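Local coordinates for protein putative transcriptional regulator (TetR/AcrR family) (PDB 3KNW) that probably binds DNA as a transcriptional regulator of the TetR/AcrR family through an N-terminal helix-turn-helix, at residues 13-18 against 48-53; 33-38 against 56-61; 64-69 against 126-131. One frame throughout, in Å; residues are numbered along the deposited sequence.

Contacts 1 and 2 both belong to the N-terminal DNA-binding part of this all-helical chain, with centres about 13 Å apart, and their segments alternate along the sequence: 13-18, 33-38, 48-53, 56-61. They meet directly where F51 and Y52 of helix 48-54 pack on L37 and F51 reaches F61. Contact 3 comes next along the chain, its centre about 13 Å from that of contact 2 and about 18 Å from that of contact 1. It shares helix 58-81 with contact 2, and this long helix runs from beside the predicted helix-turn-helix to helix 126-153 of the C-terminal domain, a continuity through which TetR-type regulators generally couple their two domains.

Contact 1: 13-18 against 48-53; sequences EAKRQH and KGSFYH
K15, near the start of helix 13-30, reaches across to S50 on helix 48-54 and touches it through the end of its chain. The side chain leaves with CG anti to the backbone N (chi1 -168°) and from there stays extended, a shape that carries NZ across to the other helix. CB and CG remain on the side of their own helix and meet nothing of 48-53. CD is the first atom to approach, 4.2 Å from S50 OG, and CE comes nearer, with 3.3 Å between K15 CE and S50 OG. The ammonium nitrogen completes the reach: K15 NZ donates a hydrogen bond of 2.9 Å to S50 OG, while S50 CB lies behind its oxygen at 4.1 Å from K15 NZ. The serine answers with its own torsion, OG anti to the backbone N (chi1 -179°), which carries the hydroxyl out toward the lysine.

Helix 48-54 is the second helix of the predicted helix-turn-helix, by the family pattern the recognition helix, and S50 lies on its flank toward helix 13-30. F51, the next residue, points away from 13-18 and packs on L41. K15 and R16 also touch Y54 of helix 48-54, and H18 NE2 is hydrogen-bonded to S44 O at the end of helix 37-44.

With just 63 Å² buried, the contact is a single polar tether at the surface. A neutral hydroxyl accepts from the ammonium group without neutralising it, so K15 probably keeps its positive charge beside the putative DNA-reading helix.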
loop_
_atom_site.group_PDB
_atom_site.type_symbol
_atom_site.label_atom_id
_atom_site.label_comp_id
_atom_site.label_asym_id
_atom_site.label_seq_id
_atom_site.Cartn_x
_atom_site.Cartn_y
_atom_site.Cartn_z
ATOM N N GLU A 13 33.821 6.854 -4.068
ATOM C CA GLU A 13 32.760 5.912 -3.751
ATOM C C GLU A 13 31.809 6.512 -2.692
ATOM O O GLU A 13 30.584 6.327 -2.741
ATOM C CB GLU A 13 33.298 4.531 -3.341
ATOM C CG GLU A 13 32.169 3.457 -3.153
ATOM C CD GLU A 13 31.216 3.300 -4.380
ATOM O OE1 GLU A 13 31.695 3.325 -5.544
ATOM O OE2 GLU A 13 29.982 3.130 -4.165
ATOM N N ALA A 14 32.370 7.264 -1.764
ATOM C CA ALA A 14 31.572 7.919 -0.744
ATOM C C ALA A 14 30.749 9.039 -1.367
ATOM O O ALA A 14 29.626 9.292 -0.951
ATOM C CB ALA A 14 32.470 8.427 0.429
ATOM N N LYS A 15 31.282 9.689 -2.393
ATOM C CA LYS A 15 30.506 10.684 -3.153
ATOM C C LYS A 15 29.334 10.005 -3.882
ATOM O O LYS A 15 28.179 10.397 -3.742
ATOM C CB LYS A 15 31.393 11.422 -4.148
ATOM C CG LYS A 15 30.724 12.637 -4.750
ATOM C CD LYS A 15 31.461 13.110 -5.999
ATOM C CE LYS A 15 31.297 14.608 -6.265
ATOM N NZ LYS A 15 32.322 15.068 -7.275
ATOM N N ARG A 16 29.649 8.973 -4.645
ATOM C CA ARG A 16 28.621 8.193 -5.276
ATOM C C ARG A 16 27.511 7.870 -4.260
ATOM O O ARG A 16 26.329 8.031 -4.576
ATOM C CB ARG A 16 29.213 6.915 -5.835
ATOM C CG ARG A 16 28.297 6.147 -6.731
ATOM C CD ARG A 16 29.019 4.919 -7.290
ATOM N NE ARG A 16 28.133 4.104 -8.113
ATOM C CZ ARG A 16 27.263 3.198 -7.645
ATOM N NH1 ARG A 16 26.496 2.518 -8.493
ATOM N NH2 ARG A 16 27.156 2.965 -6.340
ATOM N N GLN A 17 27.900 7.450 -3.043
ATOM C CA GLN A 17 26.935 7.062 -1.991
ATOM C C GLN A 17 26.154 8.241 -1.510
ATOM O O GLN A 17 24.953 8.137 -1.231
ATOM C CB GLN A 17 27.618 6.467 -0.749
ATOM C CG GLN A 17 28.452 5.179 -0.957
ATOM C CD GLN A 17 27.675 4.056 -1.609
ATOM O OE1 GLN A 17 26.438 3.985 -1.499
ATOM N NE2 GLN A 17 28.395 3.180 -2.316
ATOM N N HIS A 18 26.841 9.372 -1.379
ATOM C CA HIS A 18 26.150 10.598 -0.994
ATOM C C HIS A 18 25.036 10.920 -1.971
ATOM O O HIS A 18 23.920 11.227 -1.562
ATOM C CB HIS A 18 27.083 11.802 -0.906
ATOM C CG HIS A 18 26.363 13.063 -0.546
ATOM N ND1 HIS A 18 25.971 13.345 0.745
ATOM C CD2 HIS A 18 25.905 14.081 -1.314
ATOM C CE1 HIS A 18 25.324 14.497 0.758
ATOM N NE2 HIS A 18 25.266 14.963 -0.479
ATOM N N LYS A 48 26.025 19.316 -12.189
ATOM C CA LYS A 48 25.536 18.289 -13.130
ATOM C C LYS A 48 26.669 17.501 -13.757
ATOM O O LYS A 48 26.561 16.282 -13.915
ATOM C CB LYS A 48 24.684 18.873 -14.251
ATOM C CG LYS A 48 25.348 19.983 -15.067
ATOM C CD LYS A 48 24.729 20.110 -16.456
ATOM C CE LYS A 48 23.207 20.253 -16.420
ATOM N NZ LYS A 48 22.678 20.665 -17.781
ATOM N N GLY A 49 27.757 18.192 -14.106
ATOM C CA GLY A 49 28.869 17.557 -14.788
ATOM C C GLY A 49 29.409 16.404 -13.977
ATOM O O GLY A 49 29.735 15.343 -14.512
ATOM N N SER A 50 29.488 16.631 -12.672
ATOM C CA SER A 50 29.905 15.639 -11.692
ATOM C C SER A 50 28.994 14.401 -11.639
ATOM O O SER A 50 29.442 13.261 -11.799
ATOM C CB SER A 50 29.914 16.329 -10.319
ATOM O OG SER A 50 30.320 15.473 -9.267
ATOM N N PHE A 51 27.710 14.650 -11.406
ATOM C CA PHE A 51 26.680 13.616 -11.348
ATOM C C PHE A 51 26.752 12.728 -12.574
ATOM O O PHE A 51 26.572 11.513 -12.512
ATOM C CB PHE A 51 25.301 14.293 -11.240
ATOM C CG PHE A 51 24.173 13.384 -11.466
ATOM C CD1 PHE A 51 23.503 12.822 -10.411
ATOM C CD2 PHE A 51 23.776 13.064 -12.745
ATOM C CE1 PHE A 51 22.455 11.968 -10.613
ATOM C CE2 PHE A 51 22.723 12.199 -12.954
ATOM C CZ PHE A 51 22.065 11.650 -11.900
ATOM N N TYR A 52 27.017 13.338 -13.706
ATOM C CA TYR A 52 27.081 12.568 -14.908
ATOM C C TYR A 52 28.367 11.747 -15.019
ATOM O O TYR A 52 28.392 10.802 -15.788
ATOM C CB TYR A 52 26.855 13.440 -16.131
ATOM C CG TYR A 52 25.404 13.685 -16.467
ATOM C CD1 TYR A 52 24.923 14.977 -16.662
ATOM C CD2 TYR A 52 24.515 12.622 -16.611
ATOM C CE1 TYR A 52 23.617 15.212 -17.000
ATOM C CE2 TYR A 52 23.178 12.843 -16.932
ATOM C CZ TYR A 52 22.739 14.138 -17.117
ATOM O OH TYR A 52 21.426 14.366 -17.458
ATOM N N HIS A 53 29.416 12.047 -14.251
ATOM C CA HIS A 53 30.532 11.097 -14.187
ATOM C C HIS A 53 30.159 9.768 -13.523
ATOM O O HIS A 53 30.648 8.716 -13.902
ATOM C CB HIS A 53 31.748 11.733 -13.528
ATOM C CG HIS A 53 32.491 12.655 -14.444
ATOM N ND1 HIS A 53 32.519 12.472 -15.813
ATOM C CD2 HIS A 53 33.216 13.771 -14.197
ATOM C CE1 HIS A 53 33.236 13.434 -16.368
ATOM N NE2 HIS A 53 33.671 14.236 -15.411
#

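Contact 2: 33-38 against 56-61; sequences VGVGLQ and ESKEAF
V33 opens the contact by laying its backbone beside the end of K58, with 3.5 Å between V33 CA and K58 NZ. This is the turn that leads into the predicted helix-turn-helix of the TetR-type DNA-binding domain, and K58, in the first turn of helix 58-81, is the side chain that bridges to it. At V35 the contact becomes polar: K58 NZ gives a weak hydrogen bond to V35 O, 2.9 Å away. The same ammonium group also bonds to F32 O and makes a cation-pi contact with the F32 ring, so two backbone carbonyls and an aromatic ring gather round one charge. The V35 side chain adds an apolar touch, its CG2 lying 3.9 Å from K58 CE where the two side chains cross at about a right angle.

G36 then takes the N-cap position of helix 37-44. L37 follows in the first turn, and its CD2 branch rests on the base of the lysine while its side chain also packs on F51 and Y52. K58 can meet both L37 and the backbone of V33 and V35 because CG stands anti to the backbone N (chi1 -169°) and the chain continues extended, passing L37 first and V35 later.

Helix 58-81 has a cap of its own at S57, whose OG accepts from A60 N at 2.9 Å and 178°. Across the segments, the tightest apolar touch is L37 CD2 at 3.5 Å from both K58 CB and K58 CG.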
loop_
_atom_site.group_PDB
_atom_site.type_symbol
_atom_site.label_atom_id
_atom_site.label_comp_id
_atom_site.label_asym_id
_atom_site.label_seq_id
_atom_site.Cartn_x
_atom_site.Cartn_y
_atom_site.Cartn_z
ATOM N N VAL A 33 9.296 9.440 -10.896
ATOM C CA VAL A 33 8.935 10.039 -12.184
ATOM C C VAL A 33 8.647 11.539 -12.039
ATOM O O VAL A 33 8.880 12.316 -12.965
ATOM C CB VAL A 33 7.739 9.325 -12.841
ATOM C CG1 VAL A 33 8.069 7.848 -13.081
ATOM C CG2 VAL A 33 6.516 9.444 -11.979
ATOM N N GLY A 34 8.147 11.947 -10.876
ATOM C CA GLY A 34 7.856 13.352 -10.625
ATOM C C GLY A 34 9.064 14.283 -10.652
ATOM O O GLY A 34 8.906 15.491 -10.910
ATOM N N VAL A 35 10.268 13.760 -10.394
ATOM C CA VAL A 35 11.442 14.642 -10.213
ATOM C C VAL A 35 12.357 14.745 -11.418
ATOM O O VAL A 35 12.488 13.796 -12.197
ATOM C CB VAL A 35 12.331 14.214 -9.040
ATOM C CG1 VAL A 35 11.511 14.030 -7.805
ATOM C CG2 VAL A 35 13.140 12.964 -9.379
ATOM N N GLY A 36 12.993 15.912 -11.564
ATOM C CA GLY A 36 14.011 16.127 -12.591
ATOM C C GLY A 36 15.386 16.028 -11.971
ATOM O O GLY A 36 15.533 16.023 -10.752
ATOM N N LEU A 37 16.416 15.961 -12.792
ATOM C CA LEU A 37 17.771 16.015 -12.242
ATOM C C LEU A 37 18.046 17.264 -11.390
ATOM O O LEU A 37 18.744 17.184 -10.390
ATOM C CB LEU A 37 18.804 15.909 -13.365
ATOM C CG LEU A 37 18.843 14.545 -14.077
ATOM C CD1 LEU A 37 20.257 14.295 -14.593
ATOM C CD2 LEU A 37 18.398 13.362 -13.161
ATOM N N GLN A 38 17.490 18.399 -11.796
ATOM C CA GLN A 38 17.677 19.675 -11.116
ATOM C C GLN A 38 17.408 19.575 -9.623
ATOM O O GLN A 38 18.186 20.080 -8.817
ATOM C CB GLN A 38 16.751 20.743 -11.736
ATOM C CG GLN A 38 17.242 22.190 -11.651
ATOM C CD GLN A 38 16.298 23.175 -12.391
ATOM O OE1 GLN A 38 15.105 22.893 -12.557
ATOM N NE2 GLN A 38 16.836 24.322 -12.838
ATOM N N GLU A 56 24.969 7.734 -15.909
ATOM C CA GLU A 56 24.752 8.264 -17.259
ATOM C C GLU A 56 23.370 8.911 -17.515
ATOM O O GLU A 56 23.205 9.671 -18.456
ATOM C CB GLU A 56 25.098 7.193 -18.310
ATOM C CG GLU A 56 24.213 5.938 -18.317
ATOM C CD GLU A 56 24.609 4.975 -19.447
ATOM O OE1 GLU A 56 25.821 4.639 -19.528
ATOM O OE2 GLU A 56 23.724 4.571 -20.256
ATOM N N SER A 57 22.377 8.638 -16.683
ATOM C CA SER A 57 21.021 9.197 -16.905
ATOM C C SER A 57 20.195 9.096 -15.649
ATOM O O SER A 57 20.552 8.343 -14.760
ATOM C CB SER A 57 20.302 8.419 -17.987
ATOM O OG SER A 57 20.124 7.099 -17.540
ATOM N N LYS A 58 19.109 9.853 -15.585
ATOM C CA LYS A 58 18.190 9.756 -14.487
ATOM C C LYS A 58 17.793 8.277 -14.277
ATOM O O LYS A 58 17.689 7.821 -13.164
ATOM C CB LYS A 58 16.923 10.617 -14.731
ATOM C CG LYS A 58 15.984 10.779 -13.471
ATOM C CD LYS A 58 14.571 11.263 -13.828
ATOM C CE LYS A 58 13.561 10.926 -12.709
ATOM N NZ LYS A 58 12.133 11.032 -13.147
ATOM N N GLU A 59 17.656 7.541 -15.367
ATOM C CA GLU A 59 17.244 6.158 -15.321
ATOM C C GLU A 59 18.336 5.231 -14.768
ATOM O O GLU A 59 18.030 4.416 -13.881
ATOM C CB GLU A 59 16.715 5.712 -16.689
ATOM C CG GLU A 59 16.099 4.327 -16.736
ATOM C CD GLU A 59 14.786 4.159 -15.915
ATOM O OE1 GLU A 59 13.860 5.039 -16.003
ATOM O OE2 GLU A 59 14.708 3.122 -15.213
ATOM N N ALA A 60 19.581 5.348 -15.232
ATOM C CA ALA A 60 20.695 4.576 -14.625
ATOM C C ALA A 60 20.740 4.756 -13.104
ATOM O O ALA A 60 20.942 3.813 -12.339
ATOM C CB ALA A 60 22.051 4.965 -15.239
ATOM N N PHE A 61 20.530 5.989 -12.691
ATOM C CA PHE A 61 20.647 6.395 -11.322
ATOM C C PHE A 61 19.519 5.780 -10.495
ATOM O O PHE A 61 19.739 5.302 -9.382
ATOM C CB PHE A 61 20.583 7.909 -11.296
ATOM C CG PHE A 61 20.360 8.489 -9.946
ATOM C CD1 PHE A 61 21.352 8.433 -8.988
ATOM C CD2 PHE A 61 19.186 9.140 -9.645
ATOM C CE1 PHE A 61 21.176 9.011 -7.763
ATOM C CE2 PHE A 61 18.997 9.695 -8.409
ATOM C CZ PHE A 61 19.983 9.635 -7.478
#

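Contact 3: 64-69 against 126-131; sequences ELLKHY and EDMRLI
I131 has CG1 anti to the carbonyl carbon (chi1 -69°), which puts CG1, and with it CD1, toward K67 and leaves CG2, anti to the backbone N, facing L66 between helices 58-81 and 126-153. L66 likewise starts with CG anti to the carbonyl carbon. M128, a selenomethionine, starts in the same way, but its chain bends at the last torsion (chi3 65°), and this fold swings the terminal methyl back to L66. M128 CE thus meets L66 CD1 at 3.7 Å, the two side chains crossing at about a right angle. The same leucine methyl lies 4.0 Å from M128 CB and 3.7 Å from M128 O, so it sits against both the side chain and the backbone of its partner.

One turn further along, the CG2 branch of I131 faces L66 CB at 4.2 Å. The other branch of the isoleucine ends in CD1, which K67 approaches with its ammonium end: K67 NZ lies 3.6 Å from I131 CD1. K67 NZ also makes a long, weak salt bridge with E64 OE1 on its own helix. Helix 111-119 extends the apolar patch, placing M117 against both L66 and M128.

The two segments run nearly parallel, 7° apart, with their axes 9.8 Å from each other. On the far flank of helix 126-153, R129 NE bonds to E126 OE2 (3.1 Å), and both residues reach the second subunit, E126 to K184 and R129 to L182 O of that chain. The contact is mainly apolar, with no hydrogen bond between the segments, and joins the long helix from the DNA-binding part to the C-terminal domain by van der Waals packing; K67 brings its charge to the isoleucine methyl CD1.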
loop_
_atom_site.group_PDB
_atom_site.type_symbol
_atom_site.label_atom_id
_atom_site.label_comp_id
_atom_site.label_asym_id
_atom_site.label_seq_id
_atom_site.Cartn_x
_atom_site.Cartn_y
_atom_site.Cartn_z
ATOM N N GLU A 64 20.314 2.357 -9.926
ATOM C CA GLU A 64 21.346 2.122 -8.909
ATOM C C GLU A 64 20.830 2.405 -7.512
ATOM O O GLU A 64 21.204 1.740 -6.547
ATOM C CB GLU A 64 22.657 2.841 -9.222
ATOM C CG GLU A 64 23.421 2.168 -10.378
ATOM C CD GLU A 64 23.675 0.638 -10.165
ATOM O OE1 GLU A 64 23.539 -0.178 -11.143
ATOM O OE2 GLU A 64 24.009 0.253 -9.015
ATOM N N LEU A 65 19.952 3.381 -7.428
ATOM C CA LEU A 65 19.272 3.730 -6.197
ATOM C C LEU A 65 18.516 2.536 -5.636
ATOM O O LEU A 65 18.617 2.239 -4.452
ATOM C CB LEU A 65 18.287 4.850 -6.507
ATOM C CG LEU A 65 17.687 5.667 -5.399
ATOM C CD1 LEU A 65 18.807 6.280 -4.599
ATOM C CD2 LEU A 65 16.786 6.738 -6.018
ATOM N N LEU A 66 17.768 1.821 -6.467
ATOM C CA LEU A 66 16.984 0.721 -5.941
ATOM C C LEU A 66 17.876 -0.430 -5.572
ATOM O O LEU A 66 17.596 -1.133 -4.622
ATOM C CB LEU A 66 15.893 0.250 -6.914
ATOM C CG LEU A 66 14.748 1.249 -7.159
ATOM C CD1 LEU A 66 13.883 0.684 -8.279
ATOM C CD2 LEU A 66 13.903 1.643 -5.892
ATOM N N LYS A 67 18.922 -0.642 -6.358
ATOM C CA LYS A 67 19.849 -1.739 -6.114
ATOM C C LYS A 67 20.538 -1.500 -4.777
ATOM O O LYS A 67 20.679 -2.434 -3.977
ATOM C CB LYS A 67 20.905 -1.874 -7.225
ATOM C CG LYS A 67 20.525 -2.807 -8.395
ATOM C CD LYS A 67 21.713 -3.045 -9.335
ATOM C CE LYS A 67 21.297 -3.640 -10.695
ATOM N NZ LYS A 67 20.907 -2.634 -11.770
ATOM N N HIS A 68 20.962 -0.252 -4.556
ATOM C CA HIS A 68 21.693 0.132 -3.352
ATOM C C HIS A 68 20.798 0.026 -2.149
ATOM O O HIS A 68 21.246 -0.378 -1.076
ATOM C CB HIS A 68 22.261 1.560 -3.444
ATOM C CG HIS A 68 22.911 2.024 -2.178
ATOM N ND1 HIS A 68 24.018 1.402 -1.641
ATOM C CD2 HIS A 68 22.578 3.014 -1.312
ATOM C CE1 HIS A 68 24.357 2.005 -0.511
ATOM N NE2 HIS A 68 23.506 2.994 -0.297
ATOM N N TYR A 69 19.538 0.380 -2.339
ATOM C CA TYR A 69 18.536 0.195 -1.303
ATOM C C TYR A 69 18.381 -1.288 -0.903
ATOM O O TYR A 69 18.425 -1.624 0.270
ATOM C CB TYR A 69 17.184 0.784 -1.745
ATOM C CG TYR A 69 16.088 0.562 -0.725
ATOM C CD1 TYR A 69 16.087 1.252 0.485
ATOM C CD2 TYR A 69 15.072 -0.351 -0.959
ATOM C CE1 TYR A 69 15.107 1.035 1.446
ATOM C CE2 TYR A 69 14.067 -0.569 -0.018
ATOM C CZ TYR A 69 14.095 0.122 1.189
ATOM O OH TYR A 69 13.115 -0.096 2.130
ATOM N N GLU A 126 10.412 -0.684 -17.057
ATOM C CA GLU A 126 10.471 -2.119 -16.765
ATOM C C GLU A 126 11.687 -2.530 -15.951
ATOM O O GLU A 126 11.591 -3.428 -15.096
ATOM C CB GLU A 126 10.522 -2.948 -18.045
ATOM C CG GLU A 126 9.248 -3.571 -18.405
ATOM C CD GLU A 126 8.633 -4.349 -17.244
ATOM O OE1 GLU A 126 9.358 -5.098 -16.509
ATOM O OE2 GLU A 126 7.405 -4.183 -17.087
ATOM N N ASP A 127 12.840 -1.932 -16.248
ATOM C CA ASP A 127 14.071 -2.327 -15.565
ATOM C C ASP A 127 13.954 -2.106 -14.036
ATOM O O ASP A 127 14.295 -2.981 -13.229
ATOM C CB ASP A 127 15.289 -1.571 -16.135
ATOM C CG ASP A 127 15.675 -2.065 -17.533
ATOM O OD1 ASP A 127 15.775 -3.317 -17.715
ATOM O OD2 ASP A 127 15.821 -1.212 -18.446
HETATM N N MSE A 128 13.456 -0.938 -13.662
HETATM C CA MSE A 128 13.304 -0.580 -12.279
HETATM C C MSE A 128 12.212 -1.425 -11.618
HETATM O O MSE A 128 12.373 -1.918 -10.500
HETATM C CB MSE A 128 13.030 0.946 -12.174
HETATM C CG MSE A 128 14.332 1.820 -12.286
HETATM SE SE MSE A 128 14.019 3.692 -12.125
HETATM C CE MSE A 128 13.445 3.668 -10.352
ATOM N N ARG A 129 11.116 -1.639 -12.330
ATOM C CA ARG A 129 10.043 -2.452 -11.806
ATOM C C ARG A 129 10.478 -3.891 -11.531
ATOM O O ARG A 129 10.140 -4.451 -10.505
ATOM C CB ARG A 129 8.866 -2.470 -12.772
ATOM C CG ARG A 129 7.620 -3.054 -12.131
ATOM C CD ARG A 129 6.584 -3.262 -13.182
ATOM N NE ARG A 129 6.842 -4.414 -14.058
ATOM C CZ ARG A 129 6.807 -5.708 -13.681
ATOM N NH1 ARG A 129 7.041 -6.659 -14.595
ATOM N NH2 ARG A 129 6.552 -6.080 -12.407
ATOM N N LEU A 130 11.181 -4.480 -12.473
ATOM C CA LEU A 130 11.815 -5.804 -12.288
ATOM C C LEU A 130 12.770 -5.880 -11.088
ATOM O O LEU A 130 12.656 -6.791 -10.283
ATOM C CB LEU A 130 12.618 -6.165 -13.541
ATOM C CG LEU A 130 12.976 -7.639 -13.729
ATOM C CD1 LEU A 130 11.740 -8.609 -13.611
ATOM C CD2 LEU A 130 13.706 -7.786 -15.109
ATOM N N ILE A 131 13.679 -4.918 -10.956
ATOM C CA ILE A 131 14.565 -4.887 -9.799
ATOM C C ILE A 131 13.772 -4.838 -8.496
ATOM O O ILE A 131 14.052 -5.599 -7.565
ATOM C CB ILE A 131 15.539 -3.683 -9.820
ATOM C CG1 ILE A 131 16.581 -3.844 -10.949
ATOM C CG2 ILE A 131 16.263 -3.584 -8.510
ATOM C CD1 ILE A 131 17.310 -2.563 -11.279
#